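Local structure of ribosomal RNA small subunit methyltransferase E (Legionella pneumophila, 5O95) at residues N50-T54 against S71-R77; K171-H175 against H213-L218; R94-V98 against R226-I232. The protein probably methylates N3 of a single uridine in the 16S ribosomal RNA of the assembled small subunit, using S-adenosyl-L-methionine as methyl donor. One frame throughout, in Å; residues are numbered along the deposited sequence. Where two conformers were deposited one is given.

Interaction 1 of 3, residues N50-T54 against S71-R77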
loop_
_atom_site.group_PDB
_atom_site.type_symbol
_atom_site.label_atom_id
_atom_site.label_comp_id
_atom_site.label_asym_id
_atom_site.label_seq_id
_atom_site.Cartn_x
_atom_site.Cartn_y
_atom_site.Cartn_z
ATOM N N ASN B 50 23.075 -11.470 -0.530
ATOM C CA ASN B 50 23.321 -10.601 -1.685
ATOM C C ASN B 50 24.163 -11.272 -2.770
ATOM O O ASN B 50 24.935 -10.607 -3.482
ATOM C CB ASN B 50 23.862 -9.247 -1.237
ATOM C CG ASN B 50 22.867 -8.539 -0.346
ATOM O OD1 ASN B 50 21.737 -8.319 -0.758
ATOM N ND2 ASN B 50 23.262 -8.233 0.895
ATOM N N LYS B 51 24.012 -12.586 -2.914
ATOM C CA LYS B 51 24.544 -13.311 -4.060
ATOM C C LYS B 51 23.389 -13.914 -4.844
ATOM O O LYS B 51 22.452 -14.467 -4.256
ATOM C CB LYS B 51 25.506 -14.417 -3.629
ATOM C CG LYS B 51 26.790 -13.875 -3.036
ATOM C CD LYS B 51 27.707 -15.007 -2.578
ATOM C CE LYS B 51 28.902 -14.460 -1.823
ATOM N NZ LYS B 51 29.752 -15.565 -1.306
ATOM N N GLU B 52 23.472 -13.815 -6.168
ATOM C CA GLU B 52 22.517 -14.426 -7.085
ATOM C C GLU B 52 23.222 -15.543 -7.841
ATOM O O GLU B 52 24.340 -15.351 -8.334
ATOM C CB GLU B 52 21.973 -13.399 -8.080
ATOM C CG GLU B 52 20.906 -12.486 -7.466
ATOM C CD GLU B 52 20.337 -11.508 -8.467
ATOM O OE1 GLU B 52 20.606 -11.607 -9.682
ATOM O OE2 GLU B 52 19.569 -10.626 -8.036
ATOM N N PHE B 53 22.571 -16.705 -7.925
ATOM C CA PHE B 53 23.130 -17.892 -8.569
ATOM C C PHE B 53 22.287 -18.181 -9.801
ATOM O O PHE B 53 21.102 -18.502 -9.692
ATOM C CB PHE B 53 23.117 -19.059 -7.587
ATOM C CG PHE B 53 23.888 -18.781 -6.328
ATOM C CD1 PHE B 53 23.273 -18.124 -5.256
ATOM C CD2 PHE B 53 25.223 -19.176 -6.212
ATOM C CE1 PHE B 53 23.986 -17.831 -4.107
ATOM C CE2 PHE B 53 25.949 -18.884 -5.071
ATOM C CZ PHE B 53 25.317 -18.225 -4.002
ATOM N N THR B 54 22.882 -18.041 -10.976
ATOM C CA THR B 54 22.161 -18.358 -12.200
ATOM C C THR B 54 22.168 -19.861 -12.360
ATOM O O THR B 54 23.237 -20.485 -12.327
ATOM C CB THR B 54 22.820 -17.677 -13.396
ATOM O OG1 THR B 54 22.800 -16.264 -13.201
ATOM C CG2 THR B 54 22.061 -18.003 -14.684
ATOM N N SER B 71 26.576 -19.783 -12.658
ATOM C CA SER B 71 27.396 -18.623 -12.357
ATOM C C SER B 71 26.829 -17.919 -11.134
ATOM O O SER B 71 25.689 -18.169 -10.715
ATOM C CB SER B 71 27.500 -17.681 -13.558
ATOM O OG SER B 71 26.215 -17.142 -13.825
ATOM N N VAL B 72 27.674 -17.093 -10.520
ATOM C CA VAL B 72 27.369 -16.398 -9.271
ATOM C C VAL B 72 27.651 -14.914 -9.463
ATOM O O VAL B 72 28.638 -14.548 -10.106
ATOM C CB VAL B 72 28.215 -16.952 -8.104
ATOM C CG1 VAL B 72 27.732 -16.367 -6.772
ATOM C CG2 VAL B 72 28.154 -18.464 -8.072
ATOM N N LEU B 73 26.778 -14.047 -8.934
ATOM C CA LEU B 73 26.959 -12.607 -9.105
ATOM C C LEU B 73 26.564 -11.916 -7.811
ATOM O O LEU B 73 25.517 -12.236 -7.245
ATOM C CB LEU B 73 26.081 -12.069 -10.241
ATOM C CG LEU B 73 26.261 -10.581 -10.549
ATOM C CD1 LEU B 73 27.674 -10.319 -11.090
ATOM C CD2 LEU B 73 25.227 -10.104 -11.564
ATOM N N GLU B 74 27.390 -10.995 -7.331
ATOM C CA GLU B 74 27.020 -10.211 -6.158
ATOM C C GLU B 74 26.058 -9.109 -6.582
ATOM O O GLU B 74 26.378 -8.301 -7.467
ATOM C CB GLU B 74 28.260 -9.636 -5.484
ATOM C CG GLU B 74 29.245 -10.744 -5.123
ATOM C CD GLU B 74 30.193 -10.378 -4.001
ATOM O OE1 GLU B 74 30.170 -9.215 -3.554
ATOM O OE2 GLU B 74 30.963 -11.263 -3.564
ATOM N N VAL B 75 24.871 -9.089 -5.963
ATOM C CA VAL B 75 23.821 -8.136 -6.322
ATOM C C VAL B 75 23.111 -7.690 -5.043
ATOM O O VAL B 75 22.552 -8.517 -4.310
ATOM C CB VAL B 75 22.789 -8.718 -7.309
ATOM C CG1 VAL B 75 21.741 -7.650 -7.686
ATOM C CG2 VAL B 75 23.435 -9.291 -8.547
ATOM N N ASN B 76 23.131 -6.390 -4.774
ATOM C CA ASN B 76 22.566 -5.863 -3.536
ATOM C C ASN B 76 21.492 -4.848 -3.903
ATOM O O ASN B 76 21.780 -3.859 -4.579
ATOM C CB ASN B 76 23.678 -5.199 -2.718
ATOM C CG ASN B 76 23.222 -4.780 -1.331
ATOM O OD1 ASN B 76 22.225 -4.068 -1.176
ATOM N ND2 ASN B 76 23.933 -5.251 -0.307
ATOM N N ARG B 77 20.265 -5.088 -3.431
ATOM C CA ARG B 77 19.162 -4.154 -3.650
ATOM C C ARG B 77 18.623 -3.623 -2.335
ATOM O O ARG B 77 17.442 -3.258 -2.245
ATOM C CB ARG B 77 18.046 -4.789 -4.475
ATOM C CG ARG B 77 18.478 -5.129 -5.877
ATOM C CD ARG B 77 17.320 -5.656 -6.736
ATOM N NE ARG B 77 17.829 -5.884 -8.088
ATOM C CZ ARG B 77 18.238 -7.079 -8.522
ATOM N NH1 ARG B 77 18.144 -8.155 -7.742
ATOM N NH2 ARG B 77 18.734 -7.183 -9.759
HETATM O O HOH W 1 19.528 -7.167 -1.556
HETATM O O HOH W 2 19.957 -9.445 -11.135
#
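Glu52 reaches across to Arg77 in a salt bridge: Arg77 NH1 comes to Glu52 OE2 (2.9 Å) nearly along the C-O axis. Carboxylate and guanidinium planes are 29° apart, nearly coplanar, and a water joins Glu52 OE1 to Arg77 NH2, so one carboxylate oxygen is bound directly and the other through water. Val75 CG1 lies over one face of the guanidinium, toward its rim, and its side chain also touches the Glu52 carboxylate; a branched apolar residue suits this place. Asn148 and Gly146 also bind Glu52 OE2 and Arg77 NH1. The Asn50 and Asn76 amides stack, planes 23° apart; Asn50 ND2 bonds Gln149, Asn76 OD1 bonds Glu78, and a second water links Asn50 OD1 to Arg77 N.

The backbones pair as antiparallel strands. Glu52 and Leu73 form a hydrogen-bonded pair, Glu52 N to Leu73 O and Leu73 N to Glu52 O both 2.8 Å; Thr54 N holds Ser71 O, and Val75 N reaches Asn50 O.

On the other face the Phe53 ring lies alongside Val72, Phe53 CE2 3.5 Å from Val72 CG1.

This is the open end of an antiparallel beta hairpin, strands 51-61 and 64-74, in the PUA-type N-terminal domain, where the chain leaves for the methyltransferase domain.

Interaction 2 of 3, residues K171-H175 against H213-L218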
loop_
_atom_site.group_PDB
_atom_site.type_symbol
_atom_site.label_atom_id
_atom_site.label_comp_id
_atom_site.label_asym_id
_atom_site.label_seq_id
_atom_site.Cartn_x
_atom_site.Cartn_y
_atom_site.Cartn_z
ATOM N N LYS B 171 14.081 8.066 15.925
ATOM C CA LYS B 171 13.016 7.251 16.493
ATOM C C LYS B 171 11.700 7.998 16.335
ATOM O O LYS B 171 11.544 9.105 16.856
ATOM C CB LYS B 171 13.312 6.921 17.958
ATOM C CG LYS B 171 14.575 6.077 18.123
ATOM C CD LYS B 171 14.861 5.682 19.565
ATOM C CE LYS B 171 15.413 6.845 20.368
ATOM N NZ LYS B 171 16.095 6.374 21.627
ATOM N N LEU B 172 10.781 7.406 15.578
ATOM C CA LEU B 172 9.535 8.061 15.223
ATOM C C LEU B 172 8.349 7.199 15.623
ATOM O O LEU B 172 8.419 5.970 15.651
ATOM C CB LEU B 172 9.470 8.312 13.723
ATOM C CG LEU B 172 10.607 9.152 13.169
ATOM C CD1 LEU B 172 10.507 9.151 11.640
ATOM C CD2 LEU B 172 10.553 10.563 13.702
ATOM N N ILE B 173 7.239 7.863 15.929
ATOM C CA ILE B 173 5.996 7.167 16.219
ATOM C C ILE B 173 4.883 7.887 15.472
ATOM O O ILE B 173 4.812 9.118 15.490
ATOM C CB ILE B 173 5.739 7.096 17.740
ATOM C CG1 ILE B 173 4.427 6.371 18.054
ATOM C CG2 ILE B 173 5.830 8.480 18.374
ATOM C CD1 ILE B 173 4.328 5.979 19.518
ATOM N N LEU B 174 4.039 7.122 14.783
ATOM C CA LEU B 174 2.869 7.692 14.118
ATOM C C LEU B 174 1.826 8.027 15.172
ATOM O O LEU B 174 1.113 7.152 15.664
ATOM C CB LEU B 174 2.304 6.724 13.087
ATOM C CG LEU B 174 2.966 6.749 11.713
ATOM C CD1 LEU B 174 2.248 5.795 10.790
ATOM C CD2 LEU B 174 2.921 8.164 11.155
ATOM N N HIS B 175 1.735 9.312 15.520
ATOM C CA HIS B 175 0.780 9.765 16.522
ATOM C C HIS B 175 0.529 11.245 16.300
ATOM O O HIS B 175 1.482 11.994 16.056
ATOM C CB HIS B 175 1.310 9.528 17.941
ATOM C CG HIS B 175 0.279 9.731 19.008
ATOM N ND1 HIS B 175 0.343 10.766 19.916
ATOM C CD2 HIS B 175 -0.853 9.046 19.296
ATOM C CE1 HIS B 175 -0.703 10.707 20.722
ATOM N NE2 HIS B 175 -1.444 9.671 20.368
ATOM N N HIS B 213 11.399 7.862 25.916
ATOM C CA HIS B 213 12.499 7.180 25.247
ATOM C C HIS B 213 12.891 7.839 23.933
ATOM O O HIS B 213 13.607 7.224 23.137
ATOM C CB HIS B 213 12.182 5.700 25.037
ATOM C CG HIS B 213 12.165 4.908 26.303
ATOM N ND1 HIS B 213 11.159 5.024 27.234
ATOM C CD2 HIS B 213 13.033 3.993 26.795
ATOM C CE1 HIS B 213 11.407 4.216 28.251
ATOM N NE2 HIS B 213 12.539 3.581 28.009
ATOM N N GLY B 214 12.430 9.065 23.684
ATOM C CA GLY B 214 12.882 9.817 22.523
ATOM C C GLY B 214 12.175 9.541 21.217
ATOM O O GLY B 214 12.665 9.964 20.168
ATOM N N PHE B 215 11.043 8.843 21.236
ATOM C CA PHE B 215 10.246 8.650 20.030
ATOM C C PHE B 215 9.473 9.926 19.719
ATOM O O PHE B 215 8.727 10.437 20.565
ATOM C CB PHE B 215 9.330 7.436 20.169
ATOM C CG PHE B 215 10.047 6.131 19.940
ATOM C CD1 PHE B 215 10.838 5.573 20.937
ATOM C CD2 PHE B 215 9.956 5.484 18.715
ATOM C CE1 PHE B 215 11.525 4.379 20.718
ATOM C CE2 PHE B 215 10.644 4.292 18.488
ATOM C CZ PHE B 215 11.414 3.742 19.484
ATOM N N LEU B 216 9.678 10.453 18.515
ATOM C CA LEU B 216 9.128 11.741 18.110
ATOM C C LEU B 216 7.918 11.540 17.206
ATOM O O LEU B 216 7.950 10.695 16.306
ATOM C CB LEU B 216 10.191 12.533 17.347
ATOM C CG LEU B 216 11.490 12.778 18.120
ATOM C CD1 LEU B 216 12.492 13.557 17.280
ATOM C CD2 LEU B 216 11.232 13.482 19.440
ATOM N N PRO B 217 6.850 12.317 17.402
ATOM C CA PRO B 217 5.581 12.035 16.704
ATOM C C PRO B 217 5.593 12.493 15.255
ATOM O O PRO B 217 5.966 13.627 14.949
ATOM C CB PRO B 217 4.547 12.827 17.515
ATOM C CG PRO B 217 5.334 13.933 18.175
ATOM C CD PRO B 217 6.708 13.349 18.441
ATOM N N LEU B 218 5.157 11.602 14.366
ATOM C CA LEU B 218 5.125 11.853 12.931
ATOM C C LEU B 218 3.683 11.860 12.446
ATOM O O LEU B 218 2.869 11.038 12.876
ATOM C CB LEU B 218 5.879 10.738 12.212
ATOM C CG LEU B 218 5.928 10.801 10.691
ATOM C CD1 LEU B 218 6.715 12.023 10.253
ATOM C CD2 LEU B 218 6.583 9.527 10.151
HETATM O O HOH W 3 14.722 10.292 17.556
#
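Lys171 sets its CG beside the backbone N (chi1 -63°) and turns at chi3 (-75°), which carries the chain across the ring of Phe215 and brings NZ to the carbonyl of His213. The contact is the edge of the parallel sheet in the SPOUT methyltransferase domain, where strand 216-218 lies next to strand 170-174. Lys171 CB stands over the centre of the Phe215 ring, 3.7 Å from the centroid and 10° off the normal, a CH-pi contact; the aliphatic part of a lysine can cover an aromatic face while its ammonium goes on to a polar partner. Phe162, Val163 and Ala193 also pack on this ring.

Gly214, with positive phi, is the C' residue of the Schellman motif that ends helix 204-212 and turns the chain into the strand. Three firm bonds then join the backbones, Leu216 N to Lys171 O (2.8 Å), Ile173 N to Leu216 O (2.9 Å) and Leu218 N to Ile173 O (2.7 Å), and a weak fourth, His175 N to Leu218 O. Pro217 has no N-H to give, but its nitrogen falls where the pairing with strand 170-174 asks for none.

Leu174 belongs to the S-adenosyl-L-methionine site, which holds no ligand in this chain. It shares a face with Leu172, Leu216 and Leu218, whose branched ends fill the apolar layer between neighbouring strands: Leu172 CD1 meets Leu218 CD2 at 4.2 Å.

Interaction 3 of 3, residues R94-V98 against R226-I232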
loop_
_atom_site.group_PDB
_atom_site.type_symbol
_atom_site.label_atom_id
_atom_site.label_comp_id
_atom_site.label_asym_id
_atom_site.label_seq_id
_atom_site.Cartn_x
_atom_site.Cartn_y
_atom_site.Cartn_z
ATOM N N ARG B 94 -4.327 -8.155 8.072
ATOM C CA ARG B 94 -3.605 -6.919 7.787
ATOM C C ARG B 94 -2.102 -7.099 7.966
ATOM O O ARG B 94 -1.306 -6.545 7.192
ATOM C CB ARG B 94 -4.144 -5.803 8.690
ATOM C CG ARG B 94 -5.586 -5.431 8.403
ATOM C CD ARG B 94 -6.240 -4.777 9.607
ATOM N NE ARG B 94 -7.581 -4.269 9.302
ATOM C CZ ARG B 94 -8.673 -5.025 9.255
ATOM N NH1 ARG B 94 -9.849 -4.477 8.966
ATOM N NH2 ARG B 94 -8.590 -6.330 9.491
ATOM N N MET B 95 -1.686 -7.907 8.949
ATOM C CA MET B 95 -0.255 -8.067 9.170
ATOM C C MET B 95 0.394 -8.774 7.999
ATOM O O MET B 95 1.526 -8.449 7.625
ATOM C CB MET B 95 0.011 -8.857 10.445
ATOM C CG MET B 95 1.473 -8.894 10.844
ATOM S SD MET B 95 2.148 -7.265 11.256
ATOM C CE MET B 95 2.072 -7.357 13.051
ATOM N N GLU B 96 -0.321 -9.719 7.387
ATOM C CA GLU B 96 0.264 -10.433 6.250
ATOM C C GLU B 96 0.551 -9.468 5.110
ATOM O O GLU B 96 1.581 -9.570 4.437
ATOM C CB GLU B 96 -0.687 -11.546 5.810
ATOM C CG GLU B 96 -0.715 -12.786 6.746
ATOM C CD GLU B 96 -1.334 -12.583 8.133
ATOM O OE1 GLU B 96 -2.060 -11.595 8.378
ATOM O OE2 GLU B 96 -1.110 -13.461 8.998
ATOM N N MET B 97 -0.323 -8.492 4.908
ATOM C CA MET B 97 -0.087 -7.474 3.893
ATOM C C MET B 97 1.117 -6.617 4.257
ATOM O O MET B 97 1.974 -6.341 3.400
ATOM C CB MET B 97 -1.360 -6.625 3.768
ATOM C CG MET B 97 -1.526 -5.950 2.439
ATOM S SD MET B 97 -1.817 -4.213 2.713
ATOM C CE MET B 97 -0.231 -3.766 3.375
ATOM N N VAL B 98 1.224 -6.221 5.527
ATOM C CA VAL B 98 2.345 -5.397 5.972
ATOM C C VAL B 98 3.661 -6.135 5.801
ATOM O O VAL B 98 4.661 -5.539 5.403
ATOM C CB VAL B 98 2.150 -4.943 7.427
ATOM C CG1 VAL B 98 3.391 -4.265 7.947
ATOM C CG2 VAL B 98 0.954 -3.989 7.524
ATOM N N ARG B 226 -5.834 3.551 7.300
ATOM C CA ARG B 226 -5.802 2.206 7.864
ATOM C C ARG B 226 -4.380 1.840 8.299
ATOM O O ARG B 226 -3.395 2.338 7.748
ATOM C CB ARG B 226 -6.339 1.211 6.837
ATOM C CG ARG B 226 -7.815 1.323 6.622
ATOM C CD ARG B 226 -8.285 0.370 5.532
ATOM N NE ARG B 226 -9.742 0.396 5.420
ATOM C CZ ARG B 226 -10.567 -0.254 6.237
ATOM N NH1 ARG B 226 -10.080 -0.981 7.238
ATOM N NH2 ARG B 226 -11.880 -0.168 6.062
ATOM N N THR B 227 -4.268 0.969 9.308
ATOM C CA THR B 227 -2.947 0.655 9.852
ATOM C C THR B 227 -2.018 0.079 8.792
ATOM O O THR B 227 -0.837 0.433 8.747
ATOM C CB THR B 227 -3.052 -0.277 11.059
ATOM O OG1 THR B 227 -3.973 -1.339 10.773
ATOM C CG2 THR B 227 -3.515 0.509 12.274
ATOM N N GLU B 228 -2.537 -0.784 7.913
ATOM C CA GLU B 228 -1.678 -1.355 6.886
ATOM C C GLU B 228 -1.314 -0.316 5.846
ATOM O O GLU B 228 -0.187 -0.319 5.344
ATOM C CB GLU B 228 -2.305 -2.604 6.250
ATOM C CG GLU B 228 -3.460 -2.371 5.291
ATOM C CD GLU B 228 -4.812 -2.220 5.977
ATOM O OE1 GLU B 228 -4.860 -2.117 7.217
ATOM O OE2 GLU B 228 -5.832 -2.211 5.260
ATOM N N THR B 229 -2.225 0.613 5.547
ATOM C CA THR B 229 -1.854 1.689 4.637
ATOM C C THR B 229 -0.783 2.558 5.264
ATOM O O THR B 229 0.167 2.970 4.588
ATOM C CB THR B 229 -3.086 2.545 4.357
ATOM O OG1 THR B 229 -4.153 1.716 3.904
ATOM C CG2 THR B 229 -2.762 3.576 3.257
ATOM N N ALA B 230 -0.935 2.866 6.548
ATOM C CA ALA B 230 0.000 3.726 7.251
ATOM C C ALA B 230 1.409 3.161 7.213
ATOM O O ALA B 230 2.367 3.908 7.017
ATOM C CB ALA B 230 -0.436 3.917 8.703
ATOM N N ALA B 231 1.557 1.861 7.477
ATOM C CA ALA B 231 2.875 1.244 7.392
ATOM C C ALA B 231 3.509 1.486 6.038
ATOM O O ALA B 231 4.673 1.890 5.949
ATOM C CB ALA B 231 2.769 -0.256 7.655
ATOM N N ILE B 232 2.772 1.208 4.968
ATOM C CA ILE B 232 3.409 1.276 3.656
ATOM C C ILE B 232 3.612 2.730 3.226
ATOM O O ILE B 232 4.606 3.059 2.580
ATOM C CB ILE B 232 2.651 0.409 2.637
ATOM C CG1 ILE B 232 2.470 -1.016 3.196
ATOM C CG2 ILE B 232 3.445 0.306 1.324
ATOM C CD1 ILE B 232 3.713 -1.604 3.949
HETATM O O HOH W 4 -7.527 -1.740 8.352
#
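Two helices of the SPOUT methyltransferase domain, 94-104 and 227-242, start side by side here and run nearly parallel; the axes of 94-98 and 227-232 are 13° apart and 9.3 Å at closest approach. The pair lies at the dimer interface: Met97 and Ile232 each pack on their counterparts in the second subunit. Most of the contact converges on Glu228. Its CB already points at the facing helix; chi1 (74°) puts CG beside Met97 SD, and the bend at chi2 turns the carboxylate toward Arg94. Met97 SD comes 3.6 Å from Glu228 CG, the side chains crossing at about a right angle, while Met97 CE continues to Ile232 CG1 at 3.9 Å. The flexible, unbranched methionine can thus follow two residues one helical turn apart. Val98 presents CG2 to Glu228 CB, and the small Ala231 CB meets Val98 CG1 at 4.1 Å.

The charged ends meet through water. Arg94 NE and Glu228 OE1 are 4.0 Å apart, beyond a salt bridge, with their planes almost perpendicular. Glu228 OE2 instead pairs with Lys101 of the second subunit, and Arg94 NH2 holds Lys91 O. Arg226, at the N-cap position of helix 227-242, brings its guanidinium beside that of Arg94. A single water gathers all three: it accepts from Arg94 NE (2.7 Å) and from Arg226 NH1, and donates to Glu228 OE1 (2.9 Å).

Interactions 2 and 3 belong to the methyltransferase domain, their centres 18 Å apart, and they touch where, in one of the two conformers of Leu174, its CD1 packs on Ala230 CB at 3.9 Å. Strand 216-218 leads into helix 227-242 through a loop bearing Leu220, Gly221, Arg223 and Leu225, which bind S-adenosyl-L-methionine; Leu174 from interaction 2 and Thr227 from interaction 3 contribute too, so both border the cofactor site, which holds no ligand in this chain. Interaction 1 lies apart in the PUA-type domain, its centre about 37 Å from that of interaction 2 and 30 Å from that of interaction 3. Yet its Arg77 O accepts a hydrogen bond from Arg223 NH1 of the second subunit, linking it to that subunit's cofactor loop.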